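Local coordinates for acinetobacter secreted protease CpaA (Acinetobacter nosocomialis M2, PDB 6O38), which is a secreted zinc metalloprotease, probably exported by type II secretion and captured here in complex with its dedicated chaperone CpaB, at residues 179-184 against 520-525; 238-243 against 259-264; 358-363 against 415-420; 432-437 against 465-470. All coordinates share one frame; numbering follows the deposited sequence.

Interaction 1: residues 179-184 against 520-525; sequences SALGKW and HPLGST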
loop_
_atom_site.group_PDB
_atom_site.type_symbol
_atom_site.label_atom_id
_atom_site.label_comp_id
_atom_site.label_asym_id
_atom_site.label_seq_id
_atom_site.Cartn_x
_atom_site.Cartn_y
_atom_site.Cartn_z
ATOM N N SER A 179 19.054 -10.953 4.157
ATOM C CA SER A 179 20.057 -11.225 5.181
ATOM C C SER A 179 19.683 -10.591 6.516
ATOM O O SER A 179 20.126 -11.064 7.569
ATOM C CB SER A 179 21.430 -10.733 4.723
ATOM O OG SER A 179 21.361 -9.407 4.231
ATOM N N ALA A 180 18.882 -9.523 6.494
ATOM C CA ALA A 180 18.387 -8.946 7.740
ATOM C C ALA A 180 17.487 -9.922 8.488
ATOM O O ALA A 180 17.381 -9.852 9.717
ATOM C CB ALA A 180 17.642 -7.642 7.459
ATOM N N LEU A 181 16.832 -10.833 7.765
ATOM C CA LEU A 181 16.004 -11.864 8.372
ATOM C C LEU A 181 16.646 -13.242 8.362
ATOM O O LEU A 181 16.186 -14.122 9.096
ATOM C CB LEU A 181 14.650 -11.956 7.653
ATOM C CG LEU A 181 13.698 -10.764 7.750
ATOM C CD1 LEU A 181 12.479 -10.994 6.871
ATOM C CD2 LEU A 181 13.283 -10.531 9.191
ATOM N N GLY A 182 17.692 -13.444 7.566
ATOM C CA GLY A 182 18.228 -14.781 7.353
ATOM C C GLY A 182 17.190 -15.756 6.844
ATOM O O GLY A 182 17.208 -16.934 7.218
ATOM N N LYS A 183 16.282 -15.287 5.989
ATOM C CA LYS A 183 15.164 -16.090 5.519
ATOM C C LYS A 183 14.929 -15.832 4.039
ATOM O O LYS A 183 15.111 -14.710 3.559
ATOM C CB LYS A 183 13.883 -15.775 6.303
ATOM C CG LYS A 183 13.906 -16.218 7.755
ATOM C CD LYS A 183 14.066 -17.723 7.868
ATOM C CE LYS A 183 14.062 -18.168 9.319
ATOM N NZ LYS A 183 12.769 -18.802 9.692
ATOM N N TRP A 184 14.525 -16.878 3.323
ATOM C CA TRP A 184 14.015 -16.723 1.968
ATOM C C TRP A 184 12.564 -16.264 2.041
ATOM O O TRP A 184 11.731 -16.923 2.673
ATOM C CB TRP A 184 14.132 -18.035 1.196
ATOM C CG TRP A 184 15.543 -18.429 0.885
ATOM C CD1 TRP A 184 16.360 -19.214 1.644
ATOM C CD2 TRP A 184 16.301 -18.061 -0.273
ATOM N NE1 TRP A 184 17.582 -19.356 1.032
ATOM C CE2 TRP A 184 17.571 -18.656 -0.147
ATOM C CE3 TRP A 184 16.029 -17.283 -1.403
ATOM C CZ2 TRP A 184 18.568 -18.500 -1.108
ATOM C CZ3 TRP A 184 17.020 -17.129 -2.356
ATOM C CH2 TRP A 184 18.273 -17.735 -2.203
ATOM N N HIS A 520 10.299 -3.683 11.079
ATOM C CA HIS A 520 10.516 -4.950 10.394
ATOM C C HIS A 520 11.042 -4.671 8.999
ATOM O O HIS A 520 10.591 -3.706 8.365
ATOM C CB HIS A 520 9.221 -5.766 10.319
ATOM C CG HIS A 520 9.428 -7.198 9.935
ATOM N ND1 HIS A 520 9.515 -7.613 8.623
ATOM C CD2 HIS A 520 9.568 -8.313 10.691
ATOM C CE1 HIS A 520 9.699 -8.921 8.588
ATOM N NE2 HIS A 520 9.734 -9.369 9.829
ATOM N N PRO A 521 11.988 -5.468 8.493
ATOM C CA PRO A 521 12.529 -5.205 7.148
ATOM C C PRO A 521 11.498 -5.302 6.037
ATOM O O PRO A 521 11.710 -4.717 4.968
ATOM C CB PRO A 521 13.618 -6.276 6.994
ATOM C CG PRO A 521 13.989 -6.645 8.395
ATOM C CD PRO A 521 12.714 -6.548 9.180
ATOM N N LEU A 522 10.396 -6.021 6.246
ATOM C CA LEU A 522 9.362 -6.185 5.232
ATOM C C LEU A 522 8.224 -5.184 5.385
ATOM O O LEU A 522 7.200 -5.317 4.707
ATOM C CB LEU A 522 8.809 -7.611 5.269
ATOM C CG LEU A 522 9.796 -8.738 4.959
ATOM C CD1 LEU A 522 9.114 -10.089 5.096
ATOM C CD2 LEU A 522 10.391 -8.570 3.568
ATOM N N GLY A 523 8.379 -4.190 6.254
ATOM C CA GLY A 523 7.339 -3.205 6.475
ATOM C C GLY A 523 7.206 -2.825 7.933
ATOM O O GLY A 523 7.078 -3.693 8.801
ATOM N N SER A 524 7.231 -1.525 8.215
ATOM C CA SER A 524 7.216 -1.011 9.576
ATOM C C SER A 524 6.040 -0.066 9.768
ATOM O O SER A 524 5.729 0.740 8.885
ATOM C CB SER A 524 8.525 -0.289 9.896
ATOM O OG SER A 524 9.630 -1.172 9.811
ATOM N N THR A 525 5.402 -0.151 10.933
ATOM C CA THR A 525 4.234 0.668 11.216
ATOM C C THR A 525 4.647 2.126 11.419
ATOM O O THR A 525 5.826 2.488 11.351
ATOM C CB THR A 525 3.489 0.132 12.438
ATOM O OG1 THR A 525 4.318 0.254 13.601
ATOM C CG2 THR A 525 3.119 -1.330 12.233
#

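Interaction 2: residues 238-243 against 259-264; sequences IKSTAT and LTLKTG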
loop_
_atom_site.group_PDB
_atom_site.type_symbol
_atom_site.label_atom_id
_atom_site.label_comp_id
_atom_site.label_asym_id
_atom_site.label_seq_id
_atom_site.Cartn_x
_atom_site.Cartn_y
_atom_site.Cartn_z
ATOM N N ILE A 238 -10.749 -16.156 -3.410
ATOM C CA ILE A 238 -12.046 -16.553 -3.945
ATOM C C ILE A 238 -12.534 -15.431 -4.851
ATOM O O ILE A 238 -12.704 -14.291 -4.400
ATOM C CB ILE A 238 -13.060 -16.851 -2.830
ATOM C CG1 ILE A 238 -12.520 -17.948 -1.908
ATOM C CG2 ILE A 238 -14.396 -17.265 -3.421
ATOM C CD1 ILE A 238 -13.458 -18.324 -0.783
ATOM N N LYS A 239 -12.767 -15.756 -6.122
ATOM C CA LYS A 239 -13.183 -14.788 -7.124
ATOM C C LYS A 239 -14.499 -15.228 -7.748
ATOM O O LYS A 239 -14.801 -16.423 -7.827
ATOM C CB LYS A 239 -12.142 -14.648 -8.243
ATOM C CG LYS A 239 -10.796 -14.084 -7.835
ATOM C CD LYS A 239 -9.833 -14.179 -9.011
ATOM C CE LYS A 239 -8.423 -13.759 -8.635
ATOM N NZ LYS A 239 -7.504 -13.829 -9.808
ATOM N N SER A 240 -15.285 -14.250 -8.190
ATOM C CA SER A 240 -16.554 -14.539 -8.838
ATOM C C SER A 240 -16.750 -13.636 -10.045
ATOM O O SER A 240 -16.503 -12.428 -9.980
ATOM C CB SER A 240 -17.734 -14.364 -7.877
ATOM O OG SER A 240 -18.966 -14.542 -8.554
ATOM N N THR A 241 -17.198 -14.238 -11.145
ATOM C CA THR A 241 -17.779 -13.514 -12.266
ATOM C C THR A 241 -19.214 -13.958 -12.516
ATOM O O THR A 241 -19.812 -13.568 -13.526
ATOM C CB THR A 241 -16.937 -13.701 -13.534
ATOM O OG1 THR A 241 -16.907 -15.089 -13.890
ATOM C CG2 THR A 241 -15.515 -13.205 -13.308
ATOM N N ALA A 242 -19.776 -14.761 -11.615
ATOM C CA ALA A 242 -21.116 -15.299 -11.777
ATOM C C ALA A 242 -22.169 -14.213 -11.588
ATOM O O ALA A 242 -21.950 -13.197 -10.922
ATOM C CB ALA A 242 -21.358 -16.436 -10.785
ATOM N N THR A 243 -23.335 -14.445 -12.196
ATOM C CA THR A 243 -24.443 -13.504 -12.067
ATOM C C THR A 243 -25.019 -13.520 -10.656
ATOM O O THR A 243 -25.255 -12.464 -10.059
ATOM C CB THR A 243 -25.529 -13.836 -13.092
ATOM O OG1 THR A 243 -24.978 -13.780 -14.413
ATOM C CG2 THR A 243 -26.683 -12.850 -12.985
ATOM N N LEU A 259 -19.841 -12.438 4.474
ATOM C CA LEU A 259 -18.944 -12.824 3.385
ATOM C C LEU A 259 -19.744 -13.269 2.161
ATOM O O LEU A 259 -19.692 -14.422 1.733
ATOM C CB LEU A 259 -17.993 -13.920 3.854
ATOM C CG LEU A 259 -17.283 -13.685 5.188
ATOM C CD1 LEU A 259 -16.411 -14.877 5.549
ATOM C CD2 LEU A 259 -16.459 -12.408 5.143
ATOM N N THR A 260 -20.495 -12.331 1.591
ATOM C CA THR A 260 -21.282 -12.598 0.395
ATOM C C THR A 260 -20.431 -12.352 -0.845
ATOM O O THR A 260 -19.761 -11.320 -0.953
ATOM C CB THR A 260 -22.540 -11.728 0.362
ATOM O OG1 THR A 260 -23.372 -12.048 1.483
ATOM C CG2 THR A 260 -23.323 -11.966 -0.921
ATOM N N LEU A 261 -20.462 -13.303 -1.775
ATOM C CA LEU A 261 -19.629 -13.272 -2.974
ATOM C C LEU A 261 -20.503 -12.867 -4.156
ATOM O O LEU A 261 -21.240 -13.688 -4.708
ATOM C CB LEU A 261 -18.977 -14.633 -3.198
ATOM C CG LEU A 261 -17.982 -14.759 -4.348
ATOM C CD1 LEU A 261 -16.700 -14.002 -4.038
ATOM C CD2 LEU A 261 -17.694 -16.221 -4.639
ATOM N N LYS A 262 -20.418 -11.598 -4.548
ATOM C CA LYS A 262 -21.206 -11.063 -5.645
ATOM C C LYS A 262 -20.372 -11.019 -6.924
ATOM O O LYS A 262 -19.194 -11.386 -6.948
ATOM C CB LYS A 262 -21.741 -9.674 -5.296
ATOM C CG LYS A 262 -22.611 -9.631 -4.053
ATOM C CD LYS A 262 -23.101 -8.218 -3.776
ATOM C CE LYS A 262 -21.936 -7.264 -3.553
ATOM N NZ LYS A 262 -20.999 -7.755 -2.504
ATOM N N THR A 263 -21.006 -10.570 -8.007
ATOM C CA THR A 263 -20.321 -10.432 -9.284
ATOM C C THR A 263 -19.147 -9.467 -9.161
ATOM O O THR A 263 -19.309 -8.324 -8.725
ATOM C CB THR A 263 -21.295 -9.941 -10.357
ATOM O OG1 THR A 263 -22.469 -10.763 -10.347
ATOM C CG2 THR A 263 -20.650 -10.006 -11.733
ATOM N N GLY A 264 -17.962 -9.934 -9.551
ATOM C CA GLY A 264 -16.759 -9.133 -9.486
ATOM C C GLY A 264 -16.093 -9.068 -8.129
ATOM O O GLY A 264 -15.015 -8.470 -8.018
#

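Interaction 3: residues 358-363 against 415-420; sequences NRRFIY and RFYLRD. With SO4 (sulfate ion), chain O.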
loop_
_atom_site.group_PDB
_atom_site.type_symbol
_atom_site.label_atom_id
_atom_site.label_comp_id
_atom_site.label_asym_id
_atom_site.label_seq_id
_atom_site.Cartn_x
_atom_site.Cartn_y
_atom_site.Cartn_z
ATOM N N ASN A 358 -15.504 12.103 9.474
ATOM C CA ASN A 358 -15.536 10.684 9.148
ATOM C C ASN A 358 -16.073 9.926 10.352
ATOM O O ASN A 358 -15.639 10.164 11.484
ATOM C CB ASN A 358 -14.143 10.169 8.775
ATOM C CG ASN A 358 -13.682 10.655 7.416
ATOM O OD1 ASN A 358 -13.759 9.927 6.427
ATOM N ND2 ASN A 358 -13.195 11.890 7.361
ATOM N N ARG A 359 -17.021 9.022 10.112
ATOM C CA ARG A 359 -17.650 8.289 11.200
ATOM C C ARG A 359 -17.787 6.826 10.818
ATOM O O ARG A 359 -18.295 6.509 9.738
ATOM C CB ARG A 359 -19.028 8.867 11.543
ATOM C CG ARG A 359 -18.982 10.265 12.123
ATOM C CD ARG A 359 -18.748 10.222 13.619
ATOM N NE ARG A 359 -19.857 9.607 14.337
ATOM C CZ ARG A 359 -20.861 10.284 14.879
ATOM N NH1 ARG A 359 -20.904 11.606 14.785
ATOM N NH2 ARG A 359 -21.821 9.637 15.518
ATOM N N ARG A 360 -17.333 5.942 11.701
ATOM C CA ARG A 360 -17.409 4.505 11.485
ATOM C C ARG A 360 -18.282 3.871 12.557
ATOM O O ARG A 360 -18.207 4.239 13.734
ATOM C CB ARG A 360 -16.019 3.853 11.486
ATOM C CG ARG A 360 -16.050 2.353 11.203
ATOM C CD ARG A 360 -14.666 1.780 10.938
ATOM N NE ARG A 360 -13.868 1.671 12.154
ATOM C CZ ARG A 360 -12.879 2.499 12.474
ATOM N NH1 ARG A 360 -12.562 3.499 11.661
ATOM N NH2 ARG A 360 -12.206 2.326 13.602
ATOM N N PHE A 361 -19.114 2.921 12.139
ATOM C CA PHE A 361 -19.965 2.163 13.040
ATOM C C PHE A 361 -19.736 0.679 12.794
ATOM O O PHE A 361 -19.464 0.258 11.666
ATOM C CB PHE A 361 -21.449 2.513 12.845
ATOM C CG PHE A 361 -21.748 3.982 12.975
ATOM C CD1 PHE A 361 -21.668 4.822 11.874
ATOM C CD2 PHE A 361 -22.108 4.524 14.197
ATOM C CE1 PHE A 361 -21.944 6.173 11.992
ATOM C CE2 PHE A 361 -22.385 5.873 14.322
ATOM C CZ PHE A 361 -22.302 6.698 13.217
ATOM N N ILE A 362 -19.844 -0.111 13.857
ATOM C CA ILE A 362 -19.626 -1.550 13.782
ATOM C C ILE A 362 -20.825 -2.254 14.404
ATOM O O ILE A 362 -21.397 -1.778 15.392
ATOM C CB ILE A 362 -18.307 -1.969 14.471
ATOM C CG1 ILE A 362 -18.007 -3.448 14.215
ATOM C CG2 ILE A 362 -18.346 -1.670 15.966
ATOM C CD1 ILE A 362 -16.636 -3.882 14.690
ATOM N N TYR A 363 -21.215 -3.378 13.811
ATOM C CA TYR A 363 -22.379 -4.127 14.257
ATOM C C TYR A 363 -21.975 -5.152 15.307
ATOM O O TYR A 363 -20.967 -5.850 15.160
ATOM C CB TYR A 363 -23.052 -4.820 13.071
ATOM C CG TYR A 363 -24.441 -5.338 13.361
ATOM C CD1 TYR A 363 -25.518 -4.468 13.467
ATOM C CD2 TYR A 363 -24.678 -6.698 13.514
ATOM C CE1 TYR A 363 -26.791 -4.934 13.728
ATOM C CE2 TYR A 363 -25.951 -7.175 13.774
ATOM C CZ TYR A 363 -27.003 -6.288 13.880
ATOM O OH TYR A 363 -28.271 -6.754 14.139
ATOM N N ARG A 415 -9.895 3.640 16.597
ATOM C CA ARG A 415 -11.202 4.270 16.772
ATOM C C ARG A 415 -11.069 5.792 16.856
ATOM O O ARG A 415 -11.480 6.432 17.824
ATOM C CB ARG A 415 -11.894 3.709 18.008
ATOM C CG ARG A 415 -12.149 2.211 17.956
ATOM C CD ARG A 415 -13.199 1.799 18.972
ATOM N NE ARG A 415 -13.307 0.349 19.093
ATOM C CZ ARG A 415 -12.607 -0.382 19.955
ATOM N NH1 ARG A 415 -11.749 0.203 20.781
ATOM N NH2 ARG A 415 -12.767 -1.697 19.997
ATOM N N PHE A 416 -10.483 6.373 15.812
ATOM C CA PHE A 416 -10.419 7.825 15.724
ATOM C C PHE A 416 -10.285 8.248 14.268
ATOM O O PHE A 416 -9.770 7.503 13.432
ATOM C CB PHE A 416 -9.260 8.399 16.553
ATOM C CG PHE A 416 -7.936 8.401 15.840
ATOM C CD1 PHE A 416 -7.155 7.258 15.793
ATOM C CD2 PHE A 416 -7.464 9.552 15.231
ATOM C CE1 PHE A 416 -5.934 7.261 15.145
ATOM C CE2 PHE A 416 -6.244 9.560 14.578
ATOM C CZ PHE A 416 -5.478 8.412 14.536
ATOM N N TYR A 417 -10.766 9.457 13.987
ATOM C CA TYR A 417 -10.532 10.144 12.727
ATOM C C TYR A 417 -10.142 11.583 13.025
ATOM O O TYR A 417 -10.588 12.167 14.015
ATOM C CB TYR A 417 -11.766 10.140 11.813
ATOM C CG TYR A 417 -12.122 8.805 11.203
ATOM C CD1 TYR A 417 -11.446 8.325 10.089
ATOM C CD2 TYR A 417 -13.161 8.040 11.718
ATOM C CE1 TYR A 417 -11.778 7.110 9.519
ATOM C CE2 TYR A 417 -13.501 6.826 11.154
ATOM C CZ TYR A 417 -12.807 6.366 10.056
ATOM O OH TYR A 417 -13.146 5.156 9.494
ATOM N N LEU A 418 -9.306 12.151 12.162
ATOM C CA LEU A 418 -8.947 13.557 12.262
ATOM C C LEU A 418 -9.871 14.380 11.376
ATOM O O LEU A 418 -10.119 14.019 10.221
ATOM C CB LEU A 418 -7.488 13.784 11.864
ATOM C CG LEU A 418 -6.425 13.233 12.815
ATOM C CD1 LEU A 418 -5.047 13.738 12.417
ATOM C CD2 LEU A 418 -6.740 13.603 14.257
ATOM N N ARG A 419 -10.389 15.474 11.926
ATOM C CA ARG A 419 -11.236 16.407 11.193
ATOM C C ARG A 419 -10.669 17.805 11.373
ATOM O O ARG A 419 -10.528 18.276 12.507
ATOM C CB ARG A 419 -12.685 16.335 11.686
ATOM C CG ARG A 419 -13.562 17.509 11.283
ATOM C CD ARG A 419 -15.016 17.232 11.636
ATOM N NE ARG A 419 -15.865 18.411 11.496
ATOM C CZ ARG A 419 -16.300 19.144 12.516
ATOM N NH1 ARG A 419 -17.069 20.201 12.295
ATOM N NH2 ARG A 419 -15.971 18.817 13.758
ATOM N N ASP A 420 -10.339 18.465 10.265
ATOM C CA ASP A 420 -9.833 19.828 10.336
ATOM C C ASP A 420 -11.013 20.790 10.427
ATOM O O ASP A 420 -11.898 20.790 9.564
ATOM C CB ASP A 420 -8.928 20.148 9.143
ATOM C CG ASP A 420 -9.697 20.419 7.863
ATOM O OD1 ASP A 420 -10.489 19.551 7.441
ATOM O OD2 ASP A 420 -9.512 21.511 7.284
HETATM S S SO4 O . -19.576 22.133 13.238
HETATM O O1 SO4 O . -18.862 21.769 14.458
HETATM O O2 SO4 O . -21.014 22.019 13.464
HETATM O O3 SO4 O . -19.249 23.509 12.875
HETATM O O4 SO4 O . -19.183 21.238 12.154
HETATM O O HOH W 1 -13.047 13.413 9.556
#

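Interaction 4: residues 432-437 against 465-470; sequences TLKEAI and PGDGGC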
loop_
_atom_site.group_PDB
_atom_site.type_symbol
_atom_site.label_atom_id
_atom_site.label_comp_id
_atom_site.label_asym_id
_atom_site.label_seq_id
_atom_site.Cartn_x
_atom_site.Cartn_y
_atom_site.Cartn_z
ATOM N N THR A 432 13.316 27.817 16.663
ATOM C CA THR A 432 13.383 26.418 16.263
ATOM C C THR A 432 12.004 25.778 16.355
ATOM O O THR A 432 11.102 26.281 17.031
ATOM C CB THR A 432 14.365 25.617 17.136
ATOM O OG1 THR A 432 13.893 25.595 18.491
ATOM C CG2 THR A 432 15.757 26.232 17.095
ATOM N N LEU A 433 11.855 24.649 15.657
ATOM C CA LEU A 433 10.606 23.897 15.722
ATOM C C LEU A 433 10.414 23.305 17.114
ATOM O O LEU A 433 9.285 23.209 17.611
ATOM C CB LEU A 433 10.596 22.805 14.657
ATOM C CG LEU A 433 9.223 22.250 14.262
ATOM C CD1 LEU A 433 8.309 23.361 13.732
ATOM C CD2 LEU A 433 9.357 21.133 13.235
ATOM N N LYS A 434 11.521 22.912 17.757
ATOM C CA LYS A 434 11.482 22.415 19.128
ATOM C C LYS A 434 10.939 23.472 20.074
ATOM O O LYS A 434 10.164 23.168 20.987
ATOM C CB LYS A 434 12.900 22.051 19.557
ATOM C CG LYS A 434 13.056 21.523 20.970
ATOM C CD LYS A 434 14.530 21.268 21.262
ATOM C CE LYS A 434 14.758 20.763 22.667
ATOM N NZ LYS A 434 16.207 20.495 22.902
ATOM N N GLU A 435 11.351 24.724 19.876
ATOM C CA GLU A 435 10.817 25.825 20.667
ATOM C C GLU A 435 9.359 26.110 20.328
ATOM O O GLU A 435 8.583 26.486 21.212
ATOM C CB GLU A 435 11.683 27.067 20.458
ATOM C CG GLU A 435 11.569 28.108 21.553
ATOM C CD GLU A 435 12.606 29.213 21.402
ATOM O OE1 GLU A 435 13.181 29.335 20.299
ATOM O OE2 GLU A 435 12.848 29.953 22.378
ATOM N N ALA A 436 8.967 25.934 19.061
ATOM C CA ALA A 436 7.606 26.267 18.651
ATOM C C ALA A 436 6.578 25.352 19.304
ATOM O O ALA A 436 5.466 25.789 19.626
ATOM C CB ALA A 436 7.485 26.212 17.128
ATOM N N ILE A 437 6.921 24.076 19.495
ATOM C CA ILE A 437 5.971 23.144 20.092
ATOM C C ILE A 437 5.700 23.506 21.548
ATOM O O ILE A 437 4.638 23.177 22.090
ATOM C CB ILE A 437 6.477 21.696 19.944
ATOM C CG1 ILE A 437 5.301 20.719 19.910
ATOM C CG2 ILE A 437 7.448 21.336 21.060
ATOM C CD1 ILE A 437 4.429 20.883 18.691
ATOM N N PRO A 465 14.144 25.665 11.605
ATOM C CA PRO A 465 14.972 24.456 11.716
ATOM C C PRO A 465 14.717 23.728 13.029
ATOM O O PRO A 465 14.659 24.345 14.096
ATOM C CB PRO A 465 16.403 24.997 11.636
ATOM C CG PRO A 465 16.294 26.404 12.140
ATOM C CD PRO A 465 14.948 26.897 11.679
ATOM N N GLY A 466 14.575 22.404 12.941
ATOM C CA GLY A 466 14.450 21.588 14.134
ATOM C C GLY A 466 15.783 21.320 14.813
ATOM O O GLY A 466 16.854 21.380 14.203
ATOM N N ASP A 467 15.708 21.024 16.112
ATOM C CA ASP A 467 16.887 20.699 16.920
ATOM C C ASP A 467 17.094 19.182 16.924
ATOM O O ASP A 467 16.844 18.484 17.912
ATOM C CB ASP A 467 16.730 21.229 18.340
ATOM C CG ASP A 467 16.714 22.737 18.407
ATOM O OD1 ASP A 467 17.316 23.383 17.523
ATOM O OD2 ASP A 467 16.106 23.276 19.351
ATOM N N GLY A 468 17.561 18.674 15.791
ATOM C CA GLY A 468 17.860 17.264 15.660
ATOM C C GLY A 468 16.794 16.435 14.981
ATOM O O GLY A 468 16.822 15.205 15.106
ATOM N N GLY A 469 15.863 17.061 14.267
ATOM C CA GLY A 469 14.781 16.354 13.613
ATOM C C GLY A 469 13.730 17.311 13.092
ATOM O O GLY A 469 13.639 18.452 13.553
ATOM N N CYS A 470 12.927 16.857 12.134
ATOM C CA CYS A 470 11.944 17.711 11.483
ATOM C C CYS A 470 10.530 17.574 12.037
ATOM O O CYS A 470 9.614 18.198 11.495
ATOM C CB CYS A 470 11.954 17.450 9.971
ATOM S SG CYS A 470 11.538 15.786 9.391
#

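Interaction 1: residues 179-184 against 520-525
A180 and P521 bring two backbone turns within reach of each other, their CA atoms 7.0 Å apart, which is too far for backbone bonding, and side chains bridge the gap. One turn is the hairpin end between strands 172-178 and 183-195, shaped by a G1 beta bulge in which G182 and K183 together lie opposite Y178. Glycine suits position 182, whose phi is positive (56°). The other is a type I beta turn from H520 to G523, in the long loop between helices 496-504 and 557-569. P521 takes the first corner of that turn, where its ring-fixed phi fits.

L181 carries the contact. With CG anti to its carbonyl carbon (chi1 -66°), the forked end of the side chain is sent into the turn, where both methyls touch H520 CE1 before parting. CD2 approaches the imidazole obliquely, 3.8 Å from H520 NE2, and lies 4.0 Å from P521 CD. CD1 goes on to L522, with L181 CD1 to L522 CD1 at 3.9 Å. Beside it the small methyl of A180 rests against the pyrrolidine, A180 CB to P521 CG being 3.9 Å. L522 also touches Y178, which ends strand 172-178, and L160 in a nearby loop.

No hydrogen bond spans the two segments; polar groups serve instead to stiffen the turn. H520 N donates to S524 OG, and P521 CD lies over one face of the imidazole. The ring's rotation is held by its own turn, with L522 N donating to H520 ND1 at 3.0 Å and an N-H...N angle of 162°.

Interaction 2: residues 238-243 against 259-264
L261 lies obliquely against I238 and presses its branched end onto the end of strand 235-240, in a domain of the StcE beta-sandwich family. Its segment belongs to the edge of a small three-stranded sheet, and the touching parts run 76° apart. With CG anti to the backbone N (chi1 -175°), L261 reaches across to strand 235-240, which belongs to a different sheet: its CD2 meets I238 CG2 at 3.7 Å, while its CG stands 3.6 Å from S240 CB. I238, S240 and L261 all touch F215, an apolar floor that suits the two branched residues and tolerates the slim serine between them. K239, on the other side of the strand, turns away to a salt bridge with E212.

S240 shows its CB to the leucine but keeps its hydroxyl for its own chain. S240 OG accepts from A242 N at 3.2 Å, forming an ST turn where the strand ends. There T263 comes across: T263 OG1 donates to A242 O at 2.6 Å, lying in the carbonyl plane. Next to it G264 N binds S240 O at 2.9 Å, the donor standing 42° above the carbonyl plane. G264 has positive phi, a conformation that glycine adopts easily.

The chemistry thus divides along the strand. Apolar contact joins the buried part, whereas at the strand end and just beyond it the carbonyls of S240 and A242 are each taken by a donor from the 263-264 corner, which should fix how the loops lie against each other.

Interaction 3: residues 358-363 against 415-420
N358 lays its CB over one face of the Y417 ring, a CH-pi contact with N358 CB 3.6 Å from the ring centroid and 19° off the normal. Its amide plane is tilted 29° from the ring. A water takes N358 ND2 at 2.7 Å and donates to L418 O at 3.1 Å, so asparagine offers a carbon to the tyrosine and a polar end to the opposite backbone. R359 points away and bonds T351.

R360 comes back to Y417. CG is anti to the backbone N, and a bend at chi3 (74°) turns the guanidinium to the phenol oxygen: R360 NH1 donates to Y417 OH at 2.8 Å, with the oxygen close to the guanidinium plane. R360 CB meanwhile sits at the ring edge. D371 pairs with R360 NE, and A414 O accepts from NH2, so arginine's several N-H groups are well used; Y417 OH is also bonded to E410. D371 may further temper the like charge of R415, to which it makes a long, weak ion pair. Farther along, R419 binds D376.

The two segments run nearly antiparallel, their axes 7.3 Å apart, without backbone pairing. Strand 367-381 pairs with both of their strands, passing from the last StcE-type beta-sandwich into the reprolysin-like protease: a domain junction built on a shared long strand, with Y417 meeting N358 at its ring face and R360 at its hydroxyl.

Interaction 4: residues 432-437 against 465-470
T432 meets D467 at the start of helix 433-439, where its hydroxyl serves two partners. As the N-cap residue it accepts from the helix: E435 N donates to T432 OG1 at 3.0 Å. The same oxygen donates, weakly, to D467 OD2 at 3.3 Å. OG1 is placed for this between the backbone N and the carbonyl carbon (chi1 64°), leaving CG2 to rest 3.3 Å from D467 OD1. One more helix-start donor is met from across the contact, L433 N giving its hydrogen to P465 O at 3.2 Å. The carboxylate of D467 beside a helix N terminus is probably favoured by the helix dipole.

This helix and loop belong to the reprolysin-like protease, whose zinc is held by H498, H502 and H508 in a metzincin-type HExxHxxGxxH motif; the side chain of C470, disulfide-bonded to C491, is about 10 Å from the metal.

K434 runs extended across D467 at about a right angle, so that its CD, rather than its amine, touches OD2; K434 NZ remains 4.5 Å from D467 OD2, beyond a salt bridge. L433 is buried against W472 and A485. The backbone of C470 bonds D487 and the chaperone CpaB, a separate chain, and L433 CD2 lies 3.4 Å from C470 O.

Following the chain from its N terminus, residues 179-184 open the longest loop, which interaction 1 closes only at 520-525, tying a hairpin tip of an early beta-sandwich to a loop after the zinc-binding helix. The other three contacts fall within this span, one after another and without crossing. Interaction 2 closes a 15-residue connection inside a single sandwich domain. Interaction 3 then spans 51 residues, joining the last sandwich to the protease by way of strand 416-425. Helix 433-439 follows that strand and begins interaction 4, a closure of 27 residues within the protease. Interactions 2 and 4 lie farthest apart, their centres about 52 Å from each other.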